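Local coordinates for protein glucanase (Clostridium thermocellum, PDB 5GXX) that probably hydrolyses internal beta-1,4-glucosidic bonds of cellulose as a family 9 endoglucanase of the cellulosome, at residues Ala14-Tyr18 / Asn415-Val419; Leu302-Thr306 / Gln335-Ala339; Tyr329-Lys333 / Arg424-Tyr429; Val389-Gly393 / Tyr405-Glu409. The protein carries 1 engineered substitution. All blocks are in the same frame, centred on the assembly; numbering follows the deposited sequence.

Contact 1: Ala14-Tyr18 / Asn415-Val419; sequences AIYFY and NAGFV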
loop_
_atom_site.group_PDB
_atom_site.type_symbol
_atom_site.label_atom_id
_atom_site.label_comp_id
_atom_site.label_asym_id
_atom_site.label_seq_id
_atom_site.Cartn_x
_atom_site.Cartn_y
_atom_site.Cartn_z
ATOM N N ALA A 14 20.122 -40.421 12.212
ATOM C CA ALA A 14 20.882 -39.885 11.086
ATOM C C ALA A 14 20.355 -40.357 9.732
ATOM O O ALA A 14 20.401 -39.601 8.763
ATOM C CB ALA A 14 22.391 -40.153 11.248
ATOM N N ILE A 15 19.780 -41.559 9.703
ATOM C CA ILE A 15 19.130 -42.077 8.501
ATOM C C ILE A 15 17.772 -41.434 8.252
ATOM O O ILE A 15 17.444 -41.082 7.108
ATOM C CB ILE A 15 18.981 -43.611 8.594
ATOM C CG1 ILE A 15 20.367 -44.257 8.659
ATOM C CG2 ILE A 15 18.200 -44.165 7.383
ATOM C CD1 ILE A 15 20.311 -45.702 9.172
ATOM N N TYR A 16 17.001 -41.319 9.333
ATOM C CA TYR A 16 15.662 -40.718 9.312
ATOM C C TYR A 16 15.723 -39.311 8.749
ATOM O O TYR A 16 14.786 -38.882 8.073
ATOM C CB TYR A 16 15.069 -40.731 10.733
ATOM C CG TYR A 16 13.765 -39.990 10.928
ATOM C CD1 TYR A 16 13.743 -38.629 11.280
ATOM C CD2 TYR A 16 12.542 -40.647 10.786
ATOM C CE1 TYR A 16 12.558 -37.961 11.504
ATOM C CE2 TYR A 16 11.325 -39.991 11.041
ATOM C CZ TYR A 16 11.356 -38.653 11.389
ATOM O OH TYR A 16 10.196 -37.970 11.622
ATOM N N PHE A 17 16.815 -38.591 9.022
ATOM C CA PHE A 17 17.013 -37.287 8.384
ATOM C C PHE A 17 16.697 -37.306 6.886
ATOM O O PHE A 17 16.000 -36.404 6.403
ATOM C CB PHE A 17 18.430 -36.758 8.667
ATOM C CG PHE A 17 18.798 -35.555 7.834
ATOM C CD1 PHE A 17 18.303 -34.288 8.121
ATOM C CD2 PHE A 17 19.649 -35.704 6.755
ATOM C CE1 PHE A 17 18.648 -33.172 7.353
ATOM C CE2 PHE A 17 20.051 -34.585 5.990
ATOM C CZ PHE A 17 19.531 -33.319 6.271
ATOM N N TYR A 18 17.198 -38.311 6.162
ATOM C CA TYR A 18 16.961 -38.337 4.716
ATOM C C TYR A 18 15.480 -38.428 4.360
ATOM O O TYR A 18 15.056 -37.886 3.333
ATOM C CB TYR A 18 17.778 -39.432 4.039
ATOM C CG TYR A 18 19.248 -39.097 4.080
ATOM C CD1 TYR A 18 19.805 -38.233 3.136
ATOM C CD2 TYR A 18 20.070 -39.586 5.098
ATOM C CE1 TYR A 18 21.139 -37.868 3.203
ATOM C CE2 TYR A 18 21.414 -39.243 5.163
ATOM C CZ TYR A 18 21.936 -38.383 4.214
ATOM O OH TYR A 18 23.271 -38.051 4.231
ATOM N N ASN A 415 25.261 -35.166 6.472
ATOM C CA ASN A 415 24.906 -36.434 7.115
ATOM C C ASN A 415 25.547 -37.672 6.500
ATOM O O ASN A 415 25.530 -38.730 7.116
ATOM C CB ASN A 415 23.380 -36.612 7.188
ATOM C CG ASN A 415 22.786 -36.099 8.486
ATOM O OD1 ASN A 415 23.040 -34.969 8.904
ATOM N ND2 ASN A 415 22.012 -36.952 9.157
ATOM N N ALA A 416 26.120 -37.557 5.301
ATOM C CA ALA A 416 26.410 -38.751 4.499
ATOM C C ALA A 416 27.586 -39.570 5.018
ATOM O O ALA A 416 27.434 -40.759 5.329
ATOM C CB ALA A 416 26.584 -38.381 3.045
ATOM N N GLY A 417 28.759 -38.957 5.139
ATOM C CA GLY A 417 29.908 -39.659 5.721
ATOM C C GLY A 417 29.638 -40.006 7.180
ATOM O O GLY A 417 30.074 -41.048 7.684
ATOM N N PHE A 418 28.935 -39.115 7.876
ATOM C CA PHE A 418 28.518 -39.326 9.274
ATOM C C PHE A 418 27.766 -40.636 9.501
ATOM O O PHE A 418 28.074 -41.398 10.420
ATOM C CB PHE A 418 27.725 -38.089 9.701
ATOM C CG PHE A 418 27.245 -38.074 11.128
ATOM C CD1 PHE A 418 28.140 -38.232 12.181
ATOM C CD2 PHE A 418 25.912 -37.772 11.397
ATOM C CE1 PHE A 418 27.699 -38.130 13.483
ATOM C CE2 PHE A 418 25.473 -37.668 12.703
ATOM C CZ PHE A 418 26.366 -37.866 13.729
ATOM N N VAL A 419 26.758 -40.906 8.682
ATOM C CA VAL A 419 26.168 -42.239 8.624
ATOM C C VAL A 419 27.180 -43.377 8.519
ATOM O O VAL A 419 27.078 -44.344 9.273
ATOM C CB VAL A 419 25.098 -42.323 7.508
ATOM C CG1 VAL A 419 24.685 -43.783 7.274
ATOM C CG2 VAL A 419 23.894 -41.474 7.892
#
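The Asn415 amide covers part of one face of the Phe17 ring, with OD1 offset toward the rim; beside it the Tyr18 ring has Ala416 N and Val419 CG2 near the plane at its edge and Phe17 CD2 over the centre of one face. Helices 7-20 and 412-429 are the first and last of the catalytic domain, and their packing is consistent with closing the (alpha/alpha)6 barrel characteristic of family 9; the axes of the short segments approach to 10.0 Å, 144° between their directions. A trans first torsion (chi1 169°) swings the Phe17 ring toward helix 412-429. Ring and amide planes are 31° apart, Phe17 CD2 coming within 3.6 Å of Asn415 CG. The amide is gripped at both ends. Asn415 ND2 donates to Ala14 O at 3.1 Å (N-H...O 145°), in the carbonyl plane on a lone pair, and also to Gly386 O, while OD1 accepts from Leu388 N, so its rotation is fixed deep in a buried interface. Farther along, Ala14 CB packs on Val419 CG2 at 3.9 Å. The phenol of Tyr18 is hydrogen-bonded to Cys412 O and reaches past Asn415, leaving Tyr18 OH 3.3 Å from Asn415 CB.

Contact 2: Leu302-Thr306 / Gln335-Ala339; sequences LRYAT and QIDYA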
loop_
_atom_site.group_PDB
_atom_site.type_symbol
_atom_site.label_atom_id
_atom_site.label_comp_id
_atom_site.label_asym_id
_atom_site.label_seq_id
_atom_site.Cartn_x
_atom_site.Cartn_y
_atom_site.Cartn_z
ATOM N N LEU A 302 31.776 -29.824 11.025
ATOM C CA LEU A 302 31.378 -31.165 11.494
ATOM C C LEU A 302 31.244 -32.137 10.320
ATOM O O LEU A 302 31.644 -33.295 10.438
ATOM C CB LEU A 302 30.103 -31.128 12.350
ATOM C CG LEU A 302 30.260 -30.502 13.750
ATOM C CD1 LEU A 302 28.890 -30.444 14.444
ATOM C CD2 LEU A 302 31.245 -31.254 14.636
ATOM N N ARG A 303 30.640 -31.679 9.227
ATOM C CA ARG A 303 30.569 -32.432 7.968
ATOM C C ARG A 303 31.938 -32.944 7.537
ATOM O O ARG A 303 32.110 -34.148 7.285
ATOM C CB ARG A 303 29.964 -31.544 6.878
ATOM C CG ARG A 303 30.056 -32.083 5.457
ATOM C CD ARG A 303 31.145 -31.349 4.707
ATOM N NE ARG A 303 31.247 -29.898 4.891
ATOM C CZ ARG A 303 30.753 -28.992 4.046
ATOM N NH1 ARG A 303 30.044 -29.352 2.978
ATOM N NH2 ARG A 303 31.002 -27.712 4.235
ATOM N N TYR A 304 32.942 -32.070 7.485
ATOM C CA TYR A 304 34.254 -32.520 7.024
ATOM C C TYR A 304 34.904 -33.503 7.999
ATOM O O TYR A 304 35.397 -34.557 7.583
ATOM C CB TYR A 304 35.176 -31.322 6.810
ATOM C CG TYR A 304 34.819 -30.385 5.688
ATOM C CD1 TYR A 304 34.630 -30.839 4.383
ATOM C CD2 TYR A 304 34.723 -29.033 5.930
ATOM C CE1 TYR A 304 34.342 -29.954 3.336
ATOM C CE2 TYR A 304 34.456 -28.136 4.906
ATOM C CZ TYR A 304 34.266 -28.604 3.615
ATOM O OH TYR A 304 34.016 -27.720 2.589
ATOM N N ALA A 305 34.838 -33.203 9.293
ATOM C CA ALA A 305 35.556 -34.008 10.290
ATOM C C ALA A 305 34.922 -35.391 10.419
ATOM O O ALA A 305 35.650 -36.395 10.471
ATOM C CB ALA A 305 35.622 -33.285 11.623
ATOM N N THR A 306 33.594 -35.456 10.375
ATOM C CA THR A 306 32.920 -36.750 10.444
ATOM C C THR A 306 33.079 -37.594 9.178
ATOM O O THR A 306 33.048 -38.822 9.259
ATOM C CB THR A 306 31.434 -36.627 10.822
ATOM O OG1 THR A 306 30.728 -35.867 9.830
ATOM C CG2 THR A 306 31.283 -35.950 12.149
ATOM N N GLN A 335 36.351 -37.627 16.554
ATOM C CA GLN A 335 35.548 -36.652 15.811
ATOM C C GLN A 335 34.055 -36.946 15.883
ATOM O O GLN A 335 33.241 -36.036 16.042
ATOM C CB GLN A 335 35.984 -36.566 14.344
ATOM C CG GLN A 335 37.457 -36.189 14.197
ATOM C CD GLN A 335 37.811 -34.903 14.914
ATOM O OE1 GLN A 335 37.406 -33.817 14.496
ATOM N NE2 GLN A 335 38.586 -35.019 15.980
ATOM N N ILE A 336 33.691 -38.218 15.778
ATOM C CA ILE A 336 32.293 -38.568 15.950
ATOM C C ILE A 336 31.815 -38.212 17.362
ATOM O O ILE A 336 30.746 -37.632 17.538
ATOM C CB ILE A 336 32.039 -40.069 15.632
ATOM C CG1 ILE A 336 32.454 -40.422 14.190
ATOM C CG2 ILE A 336 30.576 -40.433 15.953
ATOM C CD1 ILE A 336 31.853 -39.522 13.109
ATOM N N ASP A 337 32.641 -38.545 18.360
ATOM C CA ASP A 337 32.217 -38.287 19.744
ATOM C C ASP A 337 32.074 -36.796 20.010
ATOM O O ASP A 337 31.166 -36.381 20.729
ATOM C CB ASP A 337 33.142 -38.939 20.787
ATOM C CG ASP A 337 33.032 -40.465 20.801
ATOM O OD1 ASP A 337 32.116 -41.021 20.157
ATOM O OD2 ASP A 337 33.908 -41.093 21.448
ATOM N N TYR A 338 32.931 -35.979 19.393
ATOM C CA TYR A 338 32.769 -34.531 19.508
ATOM C C TYR A 338 31.392 -34.110 19.011
ATOM O O TYR A 338 30.670 -33.384 19.684
ATOM C CB TYR A 338 33.868 -33.775 18.748
ATOM C CG TYR A 338 33.836 -32.276 18.955
ATOM C CD1 TYR A 338 32.804 -31.508 18.434
ATOM C CD2 TYR A 338 34.804 -31.628 19.715
ATOM C CE1 TYR A 338 32.748 -30.132 18.622
ATOM C CE2 TYR A 338 34.761 -30.254 19.904
ATOM C CZ TYR A 338 33.749 -29.507 19.324
ATOM O OH TYR A 338 33.627 -28.146 19.522
ATOM N N ALA A 339 31.002 -34.609 17.841
ATOM C CA ALA A 339 29.681 -34.287 17.280
ATOM C C ALA A 339 28.504 -34.710 18.161
ATOM O O ALA A 339 27.441 -34.078 18.148
ATOM C CB ALA A 339 29.563 -34.920 15.899
#
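Ile336 extends CD1 against the flank of Thr306, 3.7 Å from Thr306 CB and equally close to its CG2, the two side chains crossing at about a right angle. The methyl of Thr306 can serve this packing because its hydroxyl is turned back on its own helix: OG1 sits between the backbone N and the carbonyl carbon (chi1 62°) and donates to Leu302 O at 2.8 Å. That carbonyl also receives the helical bond from Thr306 N, the two donors arriving from opposite faces of its plane. One turn earlier, Leu302 CD2 meets the Tyr338 ring obliquely, 4.1 Å from Tyr338 CD1, and touches Ala339 CB at 4.2 Å; the phenol beyond is held by Asp396. Gln335 folds at chi2 (-55°), laying its amide beside the partner helix with Gln335 OE1 3.4 Å from Ala305 CB. Its polar ends are satisfied elsewhere, OE1 by Ala294 N and NE2 by Gly292 O. Helices 301-318 and 322-340 follow one another as an antiparallel hairpin of the family 9 barrel, the short segments inclined at 146°. Helix 412-429 lies alongside both, with Phe418 against Thr306 and Ala421 and Leu425 against Ile336, while the loop residue Tyr349 packs on Leu302.

Contact 3: Tyr329-Lys333 / Arg424-Tyr429; sequences YNFAK and RLTAEY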
loop_
_atom_site.group_PDB
_atom_site.type_symbol
_atom_site.label_atom_id
_atom_site.label_comp_id
_atom_site.label_asym_id
_atom_site.label_seq_id
_atom_site.Cartn_x
_atom_site.Cartn_y
_atom_site.Cartn_z
ATOM N N TYR A 329 42.038 -44.878 14.123
ATOM C CA TYR A 329 40.809 -45.177 14.861
ATOM C C TYR A 329 40.537 -44.107 15.924
ATOM O O TYR A 329 39.407 -43.638 16.045
ATOM C CB TYR A 329 40.899 -46.552 15.543
ATOM C CG TYR A 329 39.665 -46.930 16.336
ATOM C CD1 TYR A 329 39.502 -46.530 17.671
ATOM C CD2 TYR A 329 38.640 -47.676 15.755
ATOM C CE1 TYR A 329 38.372 -46.860 18.407
ATOM C CE2 TYR A 329 37.507 -48.014 16.492
ATOM C CZ TYR A 329 37.382 -47.605 17.815
ATOM O OH TYR A 329 36.262 -47.939 18.534
ATOM N N ASN A 330 41.552 -43.727 16.698
ATOM C CA ASN A 330 41.320 -42.779 17.795
ATOM C C ASN A 330 40.905 -41.415 17.238
ATOM O O ASN A 330 40.004 -40.751 17.778
ATOM C CB ASN A 330 42.600 -42.623 18.621
ATOM C CG ASN A 330 42.851 -43.788 19.569
ATOM O OD1 ASN A 330 41.981 -44.634 19.786
ATOM N ND2 ASN A 330 44.050 -43.808 20.159
ATOM N N PHE A 331 41.579 -41.028 16.152
ATOM C CA PHE A 331 41.163 -39.805 15.448
ATOM C C PHE A 331 39.690 -39.863 15.043
ATOM O O PHE A 331 38.916 -38.937 15.330
ATOM C CB PHE A 331 42.034 -39.541 14.209
ATOM C CG PHE A 331 41.377 -38.619 13.217
ATOM C CD1 PHE A 331 41.304 -37.253 13.468
ATOM C CD2 PHE A 331 40.798 -39.131 12.053
ATOM C CE1 PHE A 331 40.646 -36.415 12.582
ATOM C CE2 PHE A 331 40.126 -38.293 11.174
ATOM C CZ PHE A 331 40.081 -36.926 11.420
ATOM N N ALA A 332 39.307 -40.934 14.357
ATOM C CA ALA A 332 37.946 -41.045 13.839
ATOM C C ALA A 332 36.921 -40.999 14.980
ATOM O O ALA A 332 35.969 -40.221 14.932
ATOM C CB ALA A 332 37.835 -42.343 13.030
ATOM N N LYS A 333 37.131 -41.817 16.012
ATOM C CA LYS A 333 36.148 -41.884 17.095
ATOM C C LYS A 333 36.091 -40.541 17.818
ATOM O O LYS A 333 35.009 -40.121 18.237
ATOM C CB LYS A 333 36.439 -43.047 18.064
ATOM C CG LYS A 333 35.394 -43.191 19.175
ATOM C CD LYS A 333 35.630 -44.455 20.002
ATOM C CE LYS A 333 34.413 -44.760 20.865
ATOM N NZ LYS A 333 34.348 -43.831 22.041
ATOM N N ARG A 424 30.140 -47.846 11.471
ATOM C CA ARG A 424 31.326 -48.471 12.048
ATOM C C ARG A 424 31.238 -48.564 13.572
ATOM O O ARG A 424 31.572 -49.598 14.169
ATOM C CB ARG A 424 32.579 -47.684 11.642
ATOM C CG ARG A 424 33.884 -48.206 12.239
ATOM C CD ARG A 424 34.086 -49.698 11.957
ATOM N NE ARG A 424 35.402 -50.102 12.442
ATOM C CZ ARG A 424 35.692 -50.279 13.734
ATOM N NH1 ARG A 424 34.769 -50.134 14.685
ATOM N NH2 ARG A 424 36.930 -50.612 14.083
ATOM N N LEU A 425 30.783 -47.490 14.216
ATOM C CA LEU A 425 30.783 -47.475 15.673
ATOM C C LEU A 425 29.695 -48.363 16.269
ATOM O O LEU A 425 29.921 -49.032 17.283
ATOM C CB LEU A 425 30.725 -46.038 16.189
ATOM C CG LEU A 425 32.096 -45.364 16.085
ATOM C CD1 LEU A 425 31.951 -43.844 16.030
ATOM C CD2 LEU A 425 33.045 -45.806 17.211
ATOM N N THR A 426 28.521 -48.402 15.648
ATOM C CA THR A 426 27.479 -49.278 16.174
ATOM C C THR A 426 27.839 -50.734 15.905
ATOM O O THR A 426 27.550 -51.600 16.735
ATOM C CB THR A 426 26.064 -48.925 15.683
ATOM O OG1 THR A 426 25.099 -49.629 16.476
ATOM C CG2 THR A 426 25.871 -49.301 14.231
ATOM N N ALA A 427 28.508 -51.001 14.787
ATOM C CA ALA A 427 28.995 -52.351 14.526
ATOM C C ALA A 427 29.849 -52.833 15.688
ATOM O O ALA A 427 29.714 -53.977 16.145
ATOM C CB ALA A 427 29.803 -52.377 13.233
ATOM N N GLU A 428 30.716 -51.968 16.194
ATOM C CA GLU A 428 31.593 -52.378 17.286
ATOM C C GLU A 428 30.896 -52.385 18.648
ATOM O O GLU A 428 31.056 -53.330 19.434
ATOM C CB GLU A 428 32.805 -51.456 17.330
ATOM C CG GLU A 428 33.710 -51.694 18.536
ATOM C CD GLU A 428 35.037 -50.974 18.433
ATOM O OE1 GLU A 428 35.193 -50.103 17.565
ATOM O OE2 GLU A 428 35.940 -51.246 19.246
ATOM N N TYR A 429 30.129 -51.342 18.937
ATOM C CA TYR A 429 29.643 -51.148 20.301
ATOM C C TYR A 429 28.206 -51.586 20.506
ATOM O O TYR A 429 27.738 -51.657 21.640
ATOM C CB TYR A 429 29.836 -49.699 20.738
ATOM C CG TYR A 429 31.297 -49.332 20.826
ATOM C CD1 TYR A 429 32.081 -49.791 21.882
ATOM C CD2 TYR A 429 31.919 -48.577 19.834
ATOM C CE1 TYR A 429 33.426 -49.468 21.960
ATOM C CE2 TYR A 429 33.262 -48.233 19.913
ATOM C CZ TYR A 429 34.017 -48.685 20.982
ATOM O OH TYR A 429 35.361 -48.373 21.063
#
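Glu428 OE1 is gripped by two donors. Tyr329 OH reaches it across the contact at 2.6 Å, and Arg424 NH1, one turn earlier on the same helix, forms a salt bridge to it at 2.9 Å. They arrive from opposite faces of the carboxylate, 41° and 35° out of its plane respectively. The Tyr329 oxygen is also an acceptor, since Tyr429 OH donates to Tyr329 OH at 2.7 Å. Its first torsion fully trans (chi1 180°), Tyr329 extends from helix 322-340 as a knob into a hole made by Arg424, Leu425, Glu428 and Tyr429 at the C-terminal end of helix 412-429. The guanidinium borders the ring at its edge rather than stacking on it, Arg424 NH2 lying 3.6 Å from Tyr329 CE2, while Arg424 NE is paired with Asp317. Next to the phenols, the aliphatic part of Lys333 packs on Leu425 and Tyr429: Lys333 CG is 4.0 Å from Leu425 CD2, and Lys333 CE approaches Tyr429 OH at 3.7 Å. Its ammonium bends away to Asp337. At this surface contact the bonds run in one direction, from Tyr429 through Tyr329 to Glu428; that relay and the adjoining arginine probably favour the ionised carboxylate and strengthen the donor character of Tyr329.

Contact 4: Val389-Gly393 / Tyr405-Glu409; sequences VGGPG and YVKNE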
loop_
_atom_site.group_PDB
_atom_site.type_symbol
_atom_site.label_atom_id
_atom_site.label_comp_id
_atom_site.label_asym_id
_atom_site.label_seq_id
_atom_site.Cartn_x
_atom_site.Cartn_y
_atom_site.Cartn_z
ATOM N N VAL A 389 24.383 -30.589 12.386
ATOM C CA VAL A 389 24.529 -29.171 12.017
ATOM C C VAL A 389 25.953 -28.810 11.549
ATOM O O VAL A 389 26.900 -29.570 11.727
ATOM C CB VAL A 389 23.979 -28.206 13.104
ATOM C CG1 VAL A 389 22.522 -28.505 13.434
ATOM C CG2 VAL A 389 24.816 -28.263 14.377
ATOM N N GLY A 390 26.093 -27.617 10.985
ATOM C CA GLY A 390 27.408 -27.119 10.598
ATOM C C GLY A 390 28.413 -27.206 11.739
ATOM O O GLY A 390 29.511 -27.741 11.577
ATOM N N GLY A 391 28.038 -26.674 12.898
ATOM C CA GLY A 391 28.847 -26.887 14.078
ATOM C C GLY A 391 29.477 -25.608 14.581
ATOM O O GLY A 391 29.189 -24.526 14.074
ATOM N N PRO A 392 30.413 -25.740 15.513
ATOM C CA PRO A 392 30.964 -24.569 16.180
ATOM C C PRO A 392 32.046 -23.891 15.349
ATOM O O PRO A 392 32.491 -24.429 14.335
ATOM C CB PRO A 392 31.555 -25.171 17.461
ATOM C CG PRO A 392 32.012 -26.541 16.988
ATOM C CD PRO A 392 30.957 -27.011 16.022
ATOM N N GLY A 393 32.414 -22.687 15.769
ATOM C CA GLY A 393 33.551 -21.984 15.198
ATOM C C GLY A 393 34.861 -22.590 15.653
ATOM O O GLY A 393 34.932 -23.579 16.414
ATOM N N TYR A 405 23.063 -19.201 9.478
ATOM C CA TYR A 405 23.006 -20.094 8.319
ATOM C C TYR A 405 24.331 -20.823 8.065
ATOM O O TYR A 405 24.421 -21.657 7.151
ATOM C CB TYR A 405 22.532 -19.340 7.060
ATOM C CG TYR A 405 23.428 -18.174 6.716
ATOM C CD1 TYR A 405 24.602 -18.359 5.985
ATOM C CD2 TYR A 405 23.122 -16.891 7.169
ATOM C CE1 TYR A 405 25.435 -17.287 5.690
ATOM C CE2 TYR A 405 23.946 -15.816 6.882
ATOM C CZ TYR A 405 25.102 -16.024 6.150
ATOM O OH TYR A 405 25.916 -14.944 5.886
ATOM N N VAL A 406 25.360 -20.479 8.838
ATOM C CA VAL A 406 26.623 -21.231 8.805
ATOM C C VAL A 406 26.594 -22.350 9.866
ATOM O O VAL A 406 26.550 -23.537 9.532
ATOM C CB VAL A 406 27.834 -20.281 8.975
ATOM C CG1 VAL A 406 29.137 -21.083 8.993
ATOM C CG2 VAL A 406 27.837 -19.250 7.854
ATOM N N LYS A 407 26.530 -21.974 11.137
ATOM C CA LYS A 407 26.656 -22.957 12.207
ATOM C C LYS A 407 25.455 -23.890 12.287
ATOM O O LYS A 407 25.595 -25.028 12.735
ATOM C CB LYS A 407 26.932 -22.296 13.558
ATOM C CG LYS A 407 28.219 -21.480 13.543
ATOM C CD LYS A 407 28.636 -21.083 14.922
ATOM C CE LYS A 407 29.929 -20.288 14.816
ATOM N NZ LYS A 407 30.362 -19.677 16.105
ATOM N N ASN A 408 24.291 -23.396 11.887
ATOM C CA ASN A 408 23.077 -24.211 11.983
ATOM C C ASN A 408 22.577 -24.742 10.636
ATOM O O ASN A 408 21.421 -25.195 10.521
ATOM C CB ASN A 408 21.968 -23.522 12.773
ATOM C CG ASN A 408 21.902 -24.017 14.214
ATOM O OD1 ASN A 408 22.712 -24.833 14.655
ATOM N ND2 ASN A 408 20.931 -23.522 14.951
ATOM N N GLU A 409 23.433 -24.667 9.620
ATOM C CA GLU A 409 23.189 -25.333 8.340
ATOM C C GLU A 409 23.026 -26.839 8.544
ATOM O O GLU A 409 23.644 -27.414 9.445
ATOM C CB GLU A 409 24.306 -25.031 7.322
ATOM C CG GLU A 409 24.112 -25.617 5.918
ATOM C CD GLU A 409 22.866 -25.153 5.196
ATOM O OE1 GLU A 409 21.760 -25.093 5.779
ATOM O OE2 GLU A 409 22.967 -24.861 3.987
#
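Gly391 N donates to Lys407 O at 3.0 Å in a nearly straight bond (170°), the firmer of the two backbone hydrogen bonds joining these two parts of the long loop before helix 412-429. Gly390 N makes the other, a weak one to Glu409 O (2.9 Å, 128°); it also passes near Lys407 O, but at a poor angle. Glu409 O additionally receives a CA-H...O contact from Val389 CA at 3.2 Å. The acceptors thus belong to a type I beta turn, Val406 to Glu409, whose own bond, Glu409 N to Val406 O, is weak. Gly390 is also bonded through its backbone to Leu302. Asp404 OD1 takes the N-H groups of both Val406 and Lys407 at the start of the turn. The extended Lys407 side chain runs alongside residues 391-393, Lys407 CG lying 3.2 Å from Gly391 O and Lys407 CE 3.6 Å from Gly393 N, before its ammonium binds Ser397 O. Asn408 lies beside Val389, pointing the same way; its OD1 is bonded with Tyr398 OH and its ND2 with Asp400. Pro392 O accepts from His295 NE2. Glu409 OE2 hydrogen-bonds a bound Tris molecule, which may mark a sugar-binding pocket, consistent with a loop bordering the active-site cleft of a family 9 enzyme.

From the N terminus, helix 7-20 waits almost 400 residues for its partner in contact 1, tying the first helix of the catalytic domain to its last. Contact 2 is a short hairpin closure between helices 301-318 and 322-340, lying wholly within that span. Contact 3 opens at 329-333, before contact 2 has closed, and ends at 424-429, beyond contact 1, so it crosses both. Contact 4, between two parts of the long loop before helix 412-429, follows contact 2 in series and lies within the spans of contacts 1 and 3. Contact 2 is the hub, touching each of the other three.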